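Local atomic coordinates of putative succinylglutamate desuccinylase / aspartoacylase (Shewanella amazonensis, PDB entry 3FMC), a protein that probably acts as a zinc-dependent hydrolase of the succinylglutamate desuccinylase/aspartoacylase family, although its substrate is not established. Residues E112-D123 against L221-L232. Sequence-based numbering, arbitrary orientation.
Sequences EVWYQEHSHLDD and LAEVASSHGREL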
loop_
_atom_site.group_PDB
_atom_site.type_symbol
_atom_site.label_atom_id
_atom_site.label_comp_id
_atom_site.label_asym_id
_atom_site.label_seq_id
_atom_site.Cartn_x
_atom_site.Cartn_y
_atom_site.Cartn_z
ATOM N N GLU C 112 20.906 39.119 -1.047
ATOM C CA GLU C 112 21.855 40.227 -0.912
ATOM C C GLU C 112 21.699 41.157 -2.126
ATOM O O GLU C 112 21.501 42.345 -1.959
ATOM C CB GLU C 112 23.296 39.719 -0.734
ATOM C CG GLU C 112 24.357 40.837 -0.661
ATOM C CD GLU C 112 24.055 41.898 0.432
ATOM O OE1 GLU C 112 23.904 41.506 1.612
ATOM O OE2 GLU C 112 23.980 43.107 0.094
ATOM N N VAL C 113 21.729 40.602 -3.342
ATOM C CA VAL C 113 21.557 41.395 -4.568
ATOM C C VAL C 113 20.188 42.019 -4.639
ATOM O O VAL C 113 20.043 43.179 -4.984
ATOM C CB VAL C 113 21.854 40.544 -5.857
ATOM C CG1 VAL C 113 21.459 41.293 -7.147
ATOM C CG2 VAL C 113 23.324 40.143 -5.883
ATOM N N TRP C 114 19.147 41.267 -4.299
ATOM C CA TRP C 114 17.802 41.833 -4.308
ATOM C C TRP C 114 17.762 43.014 -3.331
ATOM O O TRP C 114 17.196 44.065 -3.628
ATOM C CB TRP C 114 16.765 40.784 -3.876
ATOM C CG TRP C 114 15.365 41.245 -4.029
ATOM C CD1 TRP C 114 14.524 40.939 -5.065
ATOM C CD2 TRP C 114 14.603 42.091 -3.129
ATOM N NE1 TRP C 114 13.300 41.518 -4.859
ATOM C CE2 TRP C 114 13.328 42.253 -3.699
ATOM C CE3 TRP C 114 14.888 42.733 -1.901
ATOM C CZ2 TRP C 114 12.330 43.008 -3.098
ATOM C CZ3 TRP C 114 13.902 43.489 -1.303
ATOM C CH2 TRP C 114 12.629 43.627 -1.907
ATOM N N TYR C 115 18.340 42.814 -2.138
ATOM C CA TYR C 115 18.353 43.898 -1.151
ATOM C C TYR C 115 19.039 45.153 -1.705
ATOM O O TYR C 115 18.484 46.257 -1.634
ATOM C CB TYR C 115 19.005 43.463 0.153
ATOM C CG TYR C 115 19.078 44.598 1.128
ATOM C CD1 TYR C 115 17.947 45.005 1.823
ATOM C CD2 TYR C 115 20.275 45.280 1.340
ATOM C CE1 TYR C 115 18.001 46.086 2.722
ATOM C CE2 TYR C 115 20.348 46.357 2.221
ATOM C CZ TYR C 115 19.209 46.747 2.919
ATOM O OH TYR C 115 19.254 47.794 3.819
ATOM N N GLN C 116 20.238 44.987 -2.251
ATOM C CA GLN C 116 20.974 46.141 -2.803
ATOM C C GLN C 116 20.134 46.892 -3.834
ATOM O O GLN C 116 20.074 48.124 -3.812
ATOM C CB GLN C 116 22.352 45.735 -3.349
ATOM C CG GLN C 116 23.339 45.282 -2.225
ATOM C CD GLN C 116 23.528 46.336 -1.088
ATOM O OE1 GLN C 116 23.644 47.541 -1.339
ATOM N NE2 GLN C 116 23.562 45.868 0.151
ATOM N N GLU C 117 19.437 46.148 -4.682
ATOM C CA GLU C 117 18.588 46.740 -5.725
ATOM C C GLU C 117 17.319 47.423 -5.239
ATOM O O GLU C 117 16.704 48.174 -5.985
ATOM C CB GLU C 117 18.258 45.673 -6.769
ATOM C CG GLU C 117 19.530 45.154 -7.452
ATOM C CD GLU C 117 19.313 44.071 -8.494
ATOM O OE1 GLU C 117 18.217 43.455 -8.537
ATOM O OE2 GLU C 117 20.283 43.830 -9.262
ATOM N N HIS C 118 16.908 47.168 -3.997
ATOM C CA HIS C 118 15.713 47.807 -3.444
ATOM C C HIS C 118 15.998 48.623 -2.178
ATOM O O HIS C 118 15.077 49.190 -1.587
ATOM C CB HIS C 118 14.672 46.731 -3.098
ATOM C CG HIS C 118 14.237 45.919 -4.272
ATOM N ND1 HIS C 118 15.006 44.900 -4.787
ATOM C CD2 HIS C 118 13.117 45.982 -5.035
ATOM C CE1 HIS C 118 14.375 44.372 -5.829
ATOM N NE2 HIS C 118 13.227 45.008 -5.997
ATOM N N SER C 119 17.266 48.706 -1.768
ATOM C CA SER C 119 17.598 49.323 -0.463
ATOM C C SER C 119 17.221 50.803 -0.340
ATOM O O SER C 119 17.045 51.304 0.766
ATOM C CB SER C 119 19.072 49.115 -0.101
ATOM O OG SER C 119 19.923 49.710 -1.041
ATOM N N HIS C 120 17.073 51.478 -1.479
ATOM C CA HIS C 120 16.678 52.888 -1.509
ATOM C C HIS C 120 15.214 53.088 -1.167
ATOM O O HIS C 120 14.786 54.215 -0.899
ATOM C CB HIS C 120 16.922 53.449 -2.892
ATOM C CG HIS C 120 16.081 52.812 -3.950
ATOM N ND1 HIS C 120 16.459 51.662 -4.609
ATOM C CD2 HIS C 120 14.875 53.157 -4.455
ATOM C CE1 HIS C 120 15.521 51.334 -5.481
ATOM N NE2 HIS C 120 14.554 52.229 -5.411
ATOM N N LEU C 121 14.438 52.008 -1.181
ATOM C CA LEU C 121 13.016 52.065 -0.846
ATOM C C LEU C 121 12.801 52.157 0.639
ATOM O O LEU C 121 13.610 51.666 1.410
ATOM C CB LEU C 121 12.296 50.809 -1.362
ATOM C CG LEU C 121 12.322 50.609 -2.876
ATOM C CD1 LEU C 121 11.622 49.302 -3.242
ATOM C CD2 LEU C 121 11.626 51.789 -3.519
ATOM N N ASP C 122 11.684 52.751 1.044
ATOM C CA ASP C 122 11.336 52.815 2.460
ATOM C C ASP C 122 10.903 51.414 2.895
ATOM O O ASP C 122 10.650 50.558 2.039
ATOM C CB ASP C 122 10.262 53.874 2.761
ATOM C CG ASP C 122 8.930 53.629 2.035
ATOM O OD1 ASP C 122 8.478 54.541 1.312
ATOM O OD2 ASP C 122 8.321 52.554 2.189
ATOM N N ASP C 123 10.841 51.182 4.205
ATOM C CA ASP C 123 10.505 49.850 4.731
ATOM C C ASP C 123 9.247 49.234 4.123
ATOM O O ASP C 123 9.318 48.130 3.597
ATOM C CB ASP C 123 10.393 49.858 6.257
ATOM C CG ASP C 123 11.748 50.015 6.957
ATOM O OD1 ASP C 123 12.788 50.171 6.288
ATOM O OD2 ASP C 123 11.746 49.975 8.200
ATOM N N LEU C 221 16.339 38.035 4.591
ATOM C CA LEU C 221 16.278 39.437 4.211
ATOM C C LEU C 221 16.595 40.337 5.425
ATOM O O LEU C 221 17.313 41.306 5.280
ATOM C CB LEU C 221 14.873 39.816 3.695
ATOM C CG LEU C 221 14.639 41.284 3.316
ATOM C CD1 LEU C 221 15.469 41.602 2.072
ATOM C CD2 LEU C 221 13.170 41.571 3.072
ATOM N N ALA C 222 16.054 39.993 6.591
ATOM C CA ALA C 222 16.278 40.763 7.825
ATOM C C ALA C 222 17.758 40.695 8.181
ATOM O O ALA C 222 18.353 41.715 8.598
ATOM C CB ALA C 222 15.421 40.206 8.962
ATOM N N GLU C 223 18.352 39.522 7.986
ATOM C CA GLU C 223 19.803 39.297 8.237
ATOM C C GLU C 223 20.647 40.162 7.335
ATOM O O GLU C 223 21.609 40.808 7.771
ATOM C CB GLU C 223 20.184 37.810 8.015
ATOM C CG GLU C 223 19.639 36.856 9.071
ATOM C CD GLU C 223 19.935 35.379 8.770
ATOM O OE1 GLU C 223 20.388 35.040 7.637
ATOM O OE2 GLU C 223 19.688 34.558 9.690
ATOM N N VAL C 224 20.313 40.141 6.046
ATOM C CA VAL C 224 21.000 40.961 5.057
ATOM C C VAL C 224 20.879 42.446 5.399
ATOM O O VAL C 224 21.864 43.146 5.363
ATOM C CB VAL C 224 20.498 40.676 3.629
ATOM C CG1 VAL C 224 20.980 41.764 2.636
ATOM C CG2 VAL C 224 20.942 39.221 3.215
ATOM N N ALA C 225 19.676 42.920 5.699
ATOM C CA ALA C 225 19.466 44.337 6.050
ATOM C C ALA C 225 20.307 44.718 7.298
ATOM O O ALA C 225 20.992 45.773 7.326
ATOM C CB ALA C 225 17.968 44.625 6.250
ATOM N N SER C 226 20.278 43.856 8.327
ATOM C CA SER C 226 21.071 44.084 9.574
ATOM C C SER C 226 22.578 44.116 9.326
ATOM O O SER C 226 23.322 44.849 9.992
ATOM C CB SER C 226 20.765 43.013 10.636
ATOM O OG SER C 226 19.411 43.124 11.018
ATOM N N SER C 227 23.059 43.288 8.401
ATOM C CA SER C 227 24.476 43.316 8.064
ATOM C C SER C 227 24.852 44.706 7.503
ATOM O O SER C 227 26.026 45.093 7.568
ATOM C CB SER C 227 24.850 42.198 7.071
ATOM O OG SER C 227 24.409 42.531 5.769
ATOM N N HIS C 228 23.874 45.436 6.962
ATOM C CA HIS C 228 24.086 46.809 6.480
ATOM C C HIS C 228 23.609 47.869 7.460
ATOM O O HIS C 228 23.438 49.030 7.080
ATOM C CB HIS C 228 23.394 47.020 5.127
ATOM C CG HIS C 228 23.995 46.192 4.054
ATOM N ND1 HIS C 228 23.421 45.019 3.620
ATOM C CD2 HIS C 228 25.177 46.299 3.410
ATOM C CE1 HIS C 228 24.208 44.461 2.719
ATOM N NE2 HIS C 228 25.288 45.208 2.586
ATOM N N GLY C 229 23.397 47.494 8.721
ATOM C CA GLY C 229 22.938 48.452 9.729
ATOM C C GLY C 229 21.530 48.973 9.563
ATOM O O GLY C 229 21.211 50.065 10.055
ATOM N N ARG C 230 20.678 48.214 8.868
ATOM C CA ARG C 230 19.271 48.577 8.702
ATOM C C ARG C 230 18.378 47.515 9.343
ATOM O O ARG C 230 18.511 46.316 9.098
ATOM C CB ARG C 230 18.888 48.751 7.241
ATOM C CG ARG C 230 17.416 49.051 7.068
ATOM C CD ARG C 230 17.142 49.396 5.645
ATOM N NE ARG C 230 15.743 49.707 5.380
ATOM C CZ ARG C 230 15.292 50.026 4.168
ATOM N NH1 ARG C 230 16.125 50.086 3.141
ATOM N NH2 ARG C 230 14.012 50.309 3.992
ATOM N N GLU C 231 17.497 47.984 10.203
ATOM C CA GLU C 231 16.649 47.112 10.919
ATOM C C GLU C 231 15.310 47.065 10.221
ATOM O O GLU C 231 14.571 48.040 10.202
ATOM C CB GLU C 231 16.539 47.570 12.393
ATOM C CG GLU C 231 15.423 46.916 13.173
ATOM C CD GLU C 231 15.585 45.418 13.408
ATOM O OE1 GLU C 231 16.653 44.850 13.120
ATOM O OE2 GLU C 231 14.614 44.816 13.940
ATOM N N LEU C 232 15.022 45.919 9.617
ATOM C CA LEU C 232 13.731 45.672 8.989
ATOM C C LEU C 232 12.853 44.837 9.903
ATOM O O LEU C 232 11.662 45.086 10.015
ATOM C CB LEU C 232 13.902 44.903 7.683
ATOM C CG LEU C 232 14.579 45.604 6.516
ATOM C CD1 LEU C 232 14.759 44.605 5.392
ATOM C CD2 LEU C 232 13.742 46.781 6.085
HETATM O O HOH W 1 14.734 50.173 8.637
HETATM O O HOH W 2 11.745 48.262 11.044
#
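The Tyr115 ring lies between Ala225 CA, over one face and 4.2 Å from the ring centroid, and Ser119 CB of its own segment, over the opposite face. CG anti to the backbone N (chi1 177°) carries the ring across to helix 210-227, and Val224 CG1 packs 3.6 Å from Tyr115 CB. The His228 ring lies nearly parallel to the phenol but slid aside, with centroids 5.4 Å apart. Glu112 OE2 lies at the edge of that imidazole, 3.0 Å from His228 CE1, while Gln116 NE2 sits over one of its faces and donates to Glu112 OE2. Within the catalytic domain, helix 210-227 ends in a Schellman motif with Gly229 as its C-prime residue, and extended Arg230 then crosses to the loop after helix 111-118 and to Asp123, which starts helix 123-142. Arg230 CD meets the edge of the phenol at Tyr115 OH. The guanidinium lies almost coplanar with the Asp123 carboxylate: Arg230 NH2 meets Asp123 OD1 at 2.6 Å in a salt bridge and donates to Leu121 O at 2.9 Å, while NH1 adds a weak bond to Ser119 O. A methionine in place of Arg230 would probably leave Asp123 without this cationic mate and Leu121 O without its guanidinium donor.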